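Local coordinates for ESX-1 secretion-associated protein EspB (Mycobacterium marinum, PDB 7P0Z) that is secreted in association with the ESX-1 system of mycobacteria and assembles into a seven-membered, channel-like oligomer, with a probable role in protein transport, at residues A[35-38]-A[44-47]; A[153-158]-A[210-215]. All blocks are in the same frame, centred on the assembly; numbering follows the deposited sequence.

The chain gives a worked example of a long helical bundle in which small side chains let neighbouring parts come close, with larger ones filling in. Contact 1 comes first: the loop after helix 13-23 runs through residues 35-38, turns, and meets the first turn of helix 42-81, closing a local loop of five residues in the PE part. Contact 2 follows in series, with neither nesting nor crossing; it spans 51 residues and joins helix 149-166 to helix 181-224 in the PPE part. The two sites, about 11 Å apart between centres, also touch: P35 packs on F154, and A47 and P38 reach the end of M214, so the PE loop and helix meet the PPE pair.

Contact 1: A[35-38]-A[44-47]; sequences PQAP and ANNA
The loop that leads into helix 42-81, in the PE part of EspB, folds back on the first turn of that helix: A37 meets A44 and N45, and P38 meets A44. No hydrogen bond joins the two segments; the contact is made by apolar groups packed against a helix flank. A37 carries much of it. Its methyl points at the helix, with CB 3.8 Å from the carbonyl O of A44 and 3.9 Å from CA of N45, so a single carbon rests on the backbone where the two residues join. The same methyl meets that of A44 less closely, CB to CB at 4.4 Å. P38 adds a second touch from its ring: the CD atom, the ring carbon bonded to the proline nitrogen, lies 3.9 Å from A44 CB. The methyl of A44 therefore faces both loop residues, and with side chains this short the loop comes near the helix, the CA atoms of A37 and N45 being 4.9 Å apart. The helix side of this packing is backbone as much as side chain. N46 packs on N159 of a neighbouring subunit. Beyond helix 42-81, the loop is also held to the PPE part: Q36 N hydrogen-bonds to S150 OG and the backbone of P38 to Q147, while the P38 ring touches M151 of helix 149-166 and Q218 of helix 181-224.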
loop_
_atom_site.group_PDB
_atom_site.type_symbol
_atom_site.label_atom_id
_atom_site.label_comp_id
_atom_site.label_asym_id
_atom_site.label_seq_id
_atom_site.Cartn_x
_atom_site.Cartn_y
_atom_site.Cartn_z
ATOM N N PRO A 35 -23.969 -10.547 26.912
ATOM C CA PRO A 35 -22.675 -10.427 27.589
ATOM C C PRO A 35 -22.646 -9.216 28.512
ATOM O O PRO A 35 -23.066 -8.126 28.135
ATOM C CB PRO A 35 -21.697 -10.267 26.425
ATOM C CG PRO A 35 -22.512 -9.588 25.379
ATOM C CD PRO A 35 -23.932 -10.018 25.545
ATOM N N GLN A 36 -22.145 -9.409 29.718
ATOM C CA GLN A 36 -22.059 -8.327 30.684
ATOM C C GLN A 36 -20.705 -7.647 30.629
ATOM O O GLN A 36 -19.734 -8.177 30.098
ATOM C CB GLN A 36 -22.313 -8.829 32.097
ATOM C CG GLN A 36 -23.470 -9.736 32.206
ATOM C CD GLN A 36 -24.722 -9.103 31.676
ATOM O OE1 GLN A 36 -24.905 -7.901 31.765
ATOM N NE2 GLN A 36 -25.599 -9.914 31.118
ATOM N N ALA A 37 -20.658 -6.456 31.180
ATOM C CA ALA A 37 -19.418 -5.707 31.230
ATOM C C ALA A 37 -18.419 -6.427 32.118
ATOM O O ALA A 37 -18.776 -6.874 33.208
ATOM C CB ALA A 37 -19.662 -4.312 31.756
ATOM N N PRO A 38 -17.181 -6.586 31.679
ATOM C CA PRO A 38 -16.196 -7.291 32.502
ATOM C C PRO A 38 -15.855 -6.577 33.796
ATOM O O PRO A 38 -15.492 -7.236 34.772
ATOM C CB PRO A 38 -14.980 -7.383 31.578
ATOM C CG PRO A 38 -15.480 -7.056 30.235
ATOM C CD PRO A 38 -16.626 -6.153 30.396
ATOM N N ALA A 44 -15.801 -0.372 29.497
ATOM C CA ALA A 44 -16.224 -1.761 29.521
ATOM C C ALA A 44 -17.717 -1.882 29.293
ATOM O O ALA A 44 -18.174 -2.773 28.576
ATOM C CB ALA A 44 -15.835 -2.403 30.845
ATOM N N ASN A 45 -18.497 -1.006 29.907
ATOM C CA ASN A 45 -19.929 -1.051 29.696
ATOM C C ASN A 45 -20.268 -0.728 28.253
ATOM O O ASN A 45 -21.144 -1.357 27.656
ATOM C CB ASN A 45 -20.625 -0.086 30.634
ATOM C CG ASN A 45 -22.108 -0.236 30.588
ATOM O OD1 ASN A 45 -22.819 0.623 30.079
ATOM N ND2 ASN A 45 -22.596 -1.336 31.126
ATOM N N ASN A 46 -19.572 0.245 27.678
ATOM C CA ASN A 46 -19.754 0.547 26.269
ATOM C C ASN A 46 -19.452 -0.657 25.404
ATOM O O ASN A 46 -20.173 -0.935 24.447
ATOM C CB ASN A 46 -18.856 1.699 25.866
ATOM C CG ASN A 46 -19.362 2.998 26.338
ATOM O OD1 ASN A 46 -20.322 3.061 27.087
ATOM N ND2 ASN A 46 -18.704 4.057 25.934
ATOM N N ALA A 47 -18.372 -1.362 25.705
ATOM C CA ALA A 47 -18.004 -2.519 24.912
ATOM C C ALA A 47 -19.051 -3.612 25.018
ATOM O O ALA A 47 -19.412 -4.239 24.019
ATOM C CB ALA A 47 -16.643 -3.035 25.353
#

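Contact 2: A[153-158]-A[210-215]; sequences NFADGW and QANFMA
With chi1 at -178° the F154 ring extends away from its own backbone N and out to A211, whereas chi1 of -83° folds the N212 amide back toward A155. The phenyl ring comes to A211 with its rim: CD2 lies 3.6 Å from A211 CB, and the methyl sits near the ring plane at the edge. One face of that ring is taken by W158 of the same helix, whose CD1 lies over the centre of the ring, 3.4 Å above its plane. Next to this, A155 CB meets A211 CB at 3.8 Å, methyl to methyl. Such alanine pairing lets antiparallel helices in a bundle come close: here segments 153-158 and 210-215, on helices 149-166 and 181-224 of the PPE part, have N-to-C directions 157° apart, nearly antiparallel, and their axes approach to 8.6 Å. The N212 amide turns its face to the A155 methyl, with OD1 3.6 Å and CG and ND2 both 3.8 Å from A155 CB; no hydrogen bond crosses between the segments. L207, one turn before A211 on helix 181-224, also meets F154 and W158, while V58 and R59 of helix 42-81 touch the W158 side chain.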
loop_
_atom_site.group_PDB
_atom_site.type_symbol
_atom_site.label_atom_id
_atom_site.label_comp_id
_atom_site.label_asym_id
_atom_site.label_seq_id
_atom_site.Cartn_x
_atom_site.Cartn_y
_atom_site.Cartn_z
ATOM N N ASN A 153 -18.374 -16.978 27.853
ATOM C CA ASN A 153 -19.534 -17.768 27.462
ATOM C C ASN A 153 -20.114 -17.274 26.145
ATOM O O ASN A 153 -20.454 -18.072 25.266
ATOM C CB ASN A 153 -20.595 -17.737 28.551
ATOM C CG ASN A 153 -20.103 -18.305 29.852
ATOM O OD1 ASN A 153 -19.200 -19.137 29.886
ATOM N ND2 ASN A 153 -20.694 -17.853 30.941
ATOM N N PHE A 154 -20.228 -15.957 25.999
ATOM C CA PHE A 154 -20.677 -15.346 24.760
ATOM C C PHE A 154 -19.813 -15.782 23.589
ATOM O O PHE A 154 -20.320 -16.191 22.537
ATOM C CB PHE A 154 -20.631 -13.835 24.944
ATOM C CG PHE A 154 -21.109 -13.050 23.780
ATOM C CD1 PHE A 154 -22.437 -12.732 23.645
ATOM C CD2 PHE A 154 -20.224 -12.598 22.833
ATOM C CE1 PHE A 154 -22.872 -11.996 22.585
ATOM C CE2 PHE A 154 -20.654 -11.868 21.770
ATOM C CZ PHE A 154 -21.985 -11.559 21.645
ATOM N N ALA A 155 -18.501 -15.703 23.756
ATOM C CA ALA A 155 -17.595 -16.053 22.676
ATOM C C ALA A 155 -17.701 -17.523 22.315
ATOM O O ALA A 155 -17.639 -17.881 21.141
ATOM C CB ALA A 155 -16.165 -15.701 23.056
ATOM N N ASP A 156 -17.831 -18.391 23.312
ATOM C CA ASP A 156 -17.976 -19.806 23.022
ATOM C C ASP A 156 -19.228 -20.060 22.211
ATOM O O ASP A 156 -19.200 -20.800 21.225
ATOM C CB ASP A 156 -18.023 -20.614 24.308
ATOM C CG ASP A 156 -16.695 -20.698 24.976
ATOM O OD1 ASP A 156 -15.678 -20.418 24.313
ATOM O OD2 ASP A 156 -16.661 -21.045 26.173
ATOM N N GLY A 157 -20.341 -19.464 22.624
ATOM C CA GLY A 157 -21.567 -19.645 21.881
ATOM C C GLY A 157 -21.438 -19.187 20.443
ATOM O O GLY A 157 -21.869 -19.876 19.519
ATOM N N TRP A 158 -20.809 -18.044 20.231
ATOM C CA TRP A 158 -20.730 -17.556 18.868
ATOM C C TRP A 158 -19.714 -18.323 18.029
ATOM O O TRP A 158 -19.915 -18.468 16.826
ATOM C CB TRP A 158 -20.454 -16.058 18.865
ATOM C CG TRP A 158 -21.705 -15.315 19.124
ATOM C CD1 TRP A 158 -22.061 -14.706 20.275
ATOM C CD2 TRP A 158 -22.799 -15.153 18.232
ATOM N NE1 TRP A 158 -23.299 -14.158 20.160
ATOM C CE2 TRP A 158 -23.776 -14.414 18.909
ATOM C CE3 TRP A 158 -23.044 -15.555 16.921
ATOM C CZ2 TRP A 158 -24.977 -14.070 18.326
ATOM C CZ3 TRP A 158 -24.228 -15.211 16.344
ATOM C CH2 TRP A 158 -25.186 -14.472 17.043
ATOM N N GLN A 210 -14.014 -10.615 19.112
ATOM C CA GLN A 210 -14.078 -9.403 19.910
ATOM C C GLN A 210 -14.377 -9.706 21.368
ATOM O O GLN A 210 -13.815 -9.077 22.269
ATOM C CB GLN A 210 -15.126 -8.458 19.355
ATOM C CG GLN A 210 -14.742 -7.771 18.101
ATOM C CD GLN A 210 -15.801 -6.806 17.684
ATOM O OE1 GLN A 210 -16.963 -7.003 17.978
ATOM N NE2 GLN A 210 -15.409 -5.738 17.024
ATOM N N ALA A 211 -15.281 -10.640 21.627
ATOM C CA ALA A 211 -15.559 -10.972 23.018
ATOM C C ALA A 211 -14.322 -11.534 23.718
ATOM O O ALA A 211 -14.022 -11.173 24.863
ATOM C CB ALA A 211 -16.716 -11.955 23.099
ATOM N N ASN A 212 -13.593 -12.413 23.042
ATOM C CA ASN A 212 -12.363 -12.937 23.612
ATOM C C ASN A 212 -11.364 -11.829 23.850
ATOM O O ASN A 212 -10.637 -11.836 24.847
ATOM C CB ASN A 212 -11.768 -13.994 22.698
ATOM C CG ASN A 212 -12.385 -15.327 22.903
ATOM O OD1 ASN A 212 -12.705 -15.695 24.019
ATOM N ND2 ASN A 212 -12.557 -16.071 21.833
ATOM N N PHE A 213 -11.304 -10.879 22.935
ATOM C CA PHE A 213 -10.418 -9.747 23.094
ATOM C C PHE A 213 -10.754 -8.964 24.350
ATOM O O PHE A 213 -9.861 -8.512 25.066
ATOM C CB PHE A 213 -10.530 -8.865 21.869
ATOM C CG PHE A 213 -9.660 -7.688 21.904
ATOM C CD1 PHE A 213 -8.373 -7.763 21.450
ATOM C CD2 PHE A 213 -10.118 -6.498 22.411
ATOM C CE1 PHE A 213 -7.572 -6.675 21.474
ATOM C CE2 PHE A 213 -9.310 -5.414 22.447
ATOM C CZ PHE A 213 -8.039 -5.499 21.973
ATOM N N MET A 214 -12.038 -8.776 24.619
ATOM C CA MET A 214 -12.431 -8.052 25.815
ATOM C C MET A 214 -12.033 -8.802 27.073
ATOM O O MET A 214 -11.570 -8.201 28.044
ATOM C CB MET A 214 -13.926 -7.786 25.808
ATOM C CG MET A 214 -14.307 -6.615 24.951
ATOM S SD MET A 214 -13.368 -5.125 25.305
ATOM C CE MET A 214 -13.823 -4.813 27.004
ATOM N N ALA A 215 -12.207 -10.115 27.077
ATOM C CA ALA A 215 -11.776 -10.886 28.236
ATOM C C ALA A 215 -10.268 -10.771 28.461
ATOM O O ALA A 215 -9.806 -10.575 29.596
ATOM C CB ALA A 215 -12.193 -12.340 28.069
#